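Cytochrome b5-domain protein (Methanococcoides burtonii, PDB 6VZ6) binds heme b with two axial protein ligands to its iron and, as in other cytochrome b5 domains, probably serves electron transfer. Local coordinates at residues E19-A24 with Y30-S35. Numbering follows the deposited sequence.
Sequences EKCYFA and YDVTES. With HEM (protoporphyrin IX containing Fe), chain B.
In the antiparallel beta hairpin of strands 22-25 and 28-31, whose strand 22-25 lies at one edge of the four-stranded sheet and carries F23 to the heme, F23 and Y30 form a hydrogen-bonded pair: Y30 N gives its hydrogen to F23 O at 2.8 Å, and F23 N returns one to Y30 O. Past the non-hydrogen-bonded pair Y22-D31 the pairing continues beyond the strands proper, V32 N meeting C21 O at 2.9 Å. The next rung is made by a side chain, with C21 N donating to T33 OG1 at 2.9 Å. A threonine suits this place because its hydroxyl, itself a donor to D31 OD1 (2.6 Å), can still accept from the amide. D31 OD1 also takes the hydrogen of T33 N, closing an Asx turn, and with CG anti to the backbone N (chi1 -180°) the carboxylate reaches both donors. OD1 lies in plane at the edge of the Y22 ring, and CE1 of that ring touches D31 CG at 3.5 Å. The other oxygen, OD2, accepts from two waters; one also joins Y22 OH and K20 NZ, linking the opposite charges through water. With an alanine at D31, T33 N and the T33 hydroxyl would probably lose their shared acceptor, and the hydroxyl would be free to turn away from C21 N. On the other face of the hairpin F23, flat and apolar, presses CE2 against V32 CG1 (3.5 Å) and CE1 against Y30 CB. The heme vinyl carbon CAC lies over one face of the F23 ring, offset toward the rim, 3.7 Å from F23 CZ. V32 then opens a type I turn to S35, whose OG donates to heme propionate O1D at 2.6 Å, so F23 from the hairpin and S35 from the turn both line a cytochrome b5-type heme pocket.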
loop_
_atom_site.group_PDB
_atom_site.type_symbol
_atom_site.label_atom_id
_atom_site.label_comp_id
_atom_site.label_asym_id
_atom_site.label_seq_id
_atom_site.Cartn_x
_atom_site.Cartn_y
_atom_site.Cartn_z
ATOM N N GLU A 19 -10.771 7.399 -2.770
ATOM C CA GLU A 19 -10.317 6.021 -2.629
ATOM C C GLU A 19 -9.356 5.871 -1.455
ATOM O O GLU A 19 -8.544 6.749 -1.176
ATOM C CB GLU A 19 -9.644 5.545 -3.923
ATOM C CG GLU A 19 -10.411 5.842 -5.185
ATOM C CD GLU A 19 -11.689 5.141 -5.169
ATOM O OE1 GLU A 19 -11.683 3.991 -4.674
ATOM O OE2 GLU A 19 -12.697 5.742 -5.583
ATOM N N LYS A 20 -9.450 4.744 -0.766
ATOM C CA LYS A 20 -8.495 4.414 0.290
ATOM C C LYS A 20 -7.101 4.199 -0.294
ATOM O O LYS A 20 -6.930 4.042 -1.504
ATOM C CB LYS A 20 -8.935 3.155 1.032
ATOM C CG LYS A 20 -10.120 3.415 1.991
ATOM C CD LYS A 20 -10.487 2.158 2.753
ATOM C CE LYS A 20 -11.676 2.441 3.711
ATOM N NZ LYS A 20 -11.961 1.299 4.601
ATOM N N CYS A 21 -6.107 4.203 0.579
ATOM C CA CYS A 21 -4.714 4.036 0.167
ATOM C C CYS A 21 -4.236 2.634 0.542
ATOM O O CYS A 21 -3.982 2.342 1.720
ATOM C CB CYS A 21 -3.812 5.099 0.783
ATOM S SG CYS A 21 -2.114 5.050 0.034
ATOM N N TYR A 22 -4.184 1.763 -0.475
ATOM C CA TYR A 22 -3.677 0.397 -0.370
ATOM C C TYR A 22 -2.343 0.299 -1.091
ATOM O O TYR A 22 -2.076 1.087 -2.002
ATOM C CB TYR A 22 -4.614 -0.611 -1.033
ATOM C CG TYR A 22 -5.975 -0.775 -0.390
ATOM C CD1 TYR A 22 -6.287 -0.197 0.851
ATOM C CD2 TYR A 22 -6.935 -1.528 -1.017
ATOM C CE1 TYR A 22 -7.555 -0.398 1.435
ATOM C CE2 TYR A 22 -8.170 -1.733 -0.451
ATOM C CZ TYR A 22 -8.476 -1.162 0.757
ATOM O OH TYR A 22 -9.717 -1.427 1.223
ATOM N N PHE A 23 -1.507 -0.653 -0.672
ATOM C CA PHE A 23 -0.379 -1.073 -1.502
ATOM C C PHE A 23 -0.152 -2.569 -1.309
ATOM O O PHE A 23 -0.727 -3.196 -0.429
ATOM C CB PHE A 23 0.911 -0.261 -1.242
ATOM C CG PHE A 23 1.385 -0.267 0.174
ATOM C CD1 PHE A 23 1.870 -1.427 0.752
ATOM C CD2 PHE A 23 1.373 0.911 0.933
ATOM C CE1 PHE A 23 2.302 -1.436 2.075
ATOM C CE2 PHE A 23 1.833 0.915 2.242
ATOM C CZ PHE A 23 2.265 -0.272 2.819
ATOM N N ALA A 24 0.662 -3.157 -2.166
ATOM C CA ALA A 24 1.025 -4.556 -2.007
ATOM C C ALA A 24 2.480 -4.672 -1.583
ATOM O O ALA A 24 3.328 -3.843 -1.921
ATOM C CB ALA A 24 0.767 -5.342 -3.288
ATOM N N TYR A 30 -1.996 -4.097 1.943
ATOM C CA TYR A 30 -2.092 -3.377 3.198
ATOM C C TYR A 30 -2.952 -2.144 3.013
ATOM O O TYR A 30 -2.903 -1.491 1.957
ATOM C CB TYR A 30 -0.719 -2.906 3.715
ATOM C CG TYR A 30 0.139 -3.993 4.319
ATOM C CD1 TYR A 30 0.270 -4.149 5.688
ATOM C CD2 TYR A 30 0.829 -4.869 3.492
ATOM C CE1 TYR A 30 1.078 -5.177 6.204
ATOM C CE2 TYR A 30 1.664 -5.902 4.032
ATOM C CZ TYR A 30 1.747 -6.037 5.360
ATOM O OH TYR A 30 2.559 -7.041 5.839
ATOM N N ASP A 31 -3.685 -1.788 4.074
ATOM C CA ASP A 31 -4.469 -0.544 4.105
ATOM C C ASP A 31 -3.753 0.465 4.993
ATOM O O ASP A 31 -3.704 0.278 6.215
ATOM C CB ASP A 31 -5.879 -0.811 4.637
ATOM C CG ASP A 31 -6.733 0.437 4.683
ATOM O OD1 ASP A 31 -6.233 1.526 4.315
ATOM O OD2 ASP A 31 -7.919 0.323 5.073
ATOM N N VAL A 32 -3.180 1.519 4.394
ATOM C CA VAL A 32 -2.480 2.538 5.174
ATOM C C VAL A 32 -3.222 3.872 5.134
ATOM O O VAL A 32 -2.643 4.896 5.427
ATOM C CB VAL A 32 -1.013 2.711 4.734
ATOM C CG1 VAL A 32 -0.245 1.463 5.047
ATOM C CG2 VAL A 32 -0.935 3.059 3.252
ATOM N N THR A 33 -4.510 3.858 4.791
ATOM C CA THR A 33 -5.271 5.104 4.621
ATOM C C THR A 33 -5.108 6.034 5.823
ATOM O O THR A 33 -5.080 7.264 5.663
ATOM C CB THR A 33 -6.769 4.772 4.436
ATOM O OG1 THR A 33 -6.936 3.887 3.341
ATOM C CG2 THR A 33 -7.604 6.020 4.213
ATOM N N GLU A 34 -4.966 5.437 7.014
ATOM C CA GLU A 34 -4.900 6.124 8.293
ATOM C C GLU A 34 -3.533 6.692 8.610
ATOM O O GLU A 34 -3.416 7.513 9.512
ATOM C CB GLU A 34 -5.222 5.126 9.427
ATOM C CG GLU A 34 -4.380 3.757 9.365
ATOM C CD GLU A 34 -4.974 2.670 8.423
ATOM O OE1 GLU A 34 -5.625 1.719 8.878
ATOM O OE2 GLU A 34 -4.773 2.726 7.229
ATOM N N SER A 35 -2.487 6.277 7.914
ATOM C CA SER A 35 -1.153 6.710 8.273
ATOM C C SER A 35 -0.963 8.191 7.952
ATOM O O SER A 35 -1.274 8.662 6.846
ATOM C CB SER A 35 -0.110 5.890 7.522
ATOM O OG SER A 35 1.154 6.546 7.571
HETATM C CHA HEM B . 7.442 4.863 7.531
HETATM C CHB HEM B . 10.340 6.958 4.366
HETATM C CHC HEM B . 9.295 3.628 1.075
HETATM C CHD HEM B . 5.879 1.939 4.051
HETATM C C1A HEM B . 8.404 5.660 6.995
HETATM C C2A HEM B . 9.207 6.613 7.719
HETATM C C3A HEM B . 10.004 7.212 6.816
HETATM C C4A HEM B . 9.715 6.632 5.523
HETATM C CMA HEM B . 11.071 8.307 7.015
HETATM C CAA HEM B . 9.076 6.843 9.249
HETATM C CBA HEM B . 10.411 6.972 9.961
HETATM C CGA HEM B . 10.918 5.593 10.185
HETATM O O1A HEM B . 10.044 4.718 10.345
HETATM O O2A HEM B . 12.167 5.384 10.196
HETATM C C1B HEM B . 10.292 6.231 3.222
HETATM C C2B HEM B . 11.012 6.599 2.073
HETATM C C3B HEM B . 10.777 5.705 1.126
HETATM C C4B HEM B . 9.835 4.738 1.660
HETATM C CMB HEM B . 11.959 7.803 1.983
HETATM C CAB HEM B . 11.560 5.800 -0.199
HETATM C CBB HEM B . 12.007 4.674 -0.771
HETATM C C1C HEM B . 8.288 2.859 1.603
HETATM C C2C HEM B . 7.690 1.690 0.974
HETATM C C3C HEM B . 6.729 1.229 1.799
HETATM C C4C HEM B . 6.710 2.085 2.973
HETATM C CMC HEM B . 8.114 1.167 -0.410
HETATM C CAC HEM B . 5.738 0.028 1.680
HETATM C CBC HEM B . 6.015 -1.092 1.041
HETATM C C1D HEM B . 5.949 2.630 5.232
HETATM C C2D HEM B . 5.021 2.542 6.349
HETATM C C3D HEM B . 5.466 3.329 7.324
HETATM C C4D HEM B . 6.661 3.962 6.829
HETATM C CMD HEM B . 3.767 1.632 6.390
HETATM C CAD HEM B . 4.846 3.597 8.722
HETATM C CBD HEM B . 3.774 4.673 8.565
HETATM C CGD HEM B . 3.161 5.088 9.887
HETATM O O1D HEM B . 2.180 5.860 9.890
HETATM O O2D HEM B . 3.601 4.581 10.940
HETATM N NA HEM B . 8.742 5.677 5.671
HETATM N NB HEM B . 9.552 5.107 2.940
HETATM N NC HEM B . 7.685 3.054 2.832
HETATM N ND HEM B . 6.934 3.521 5.554
HETATM FE FE HEM B . 8.250 4.348 4.291
HETATM O O HOH W 1 -9.999 -1.057 3.910
HETATM O O HOH W 2 -9.232 2.402 6.312
#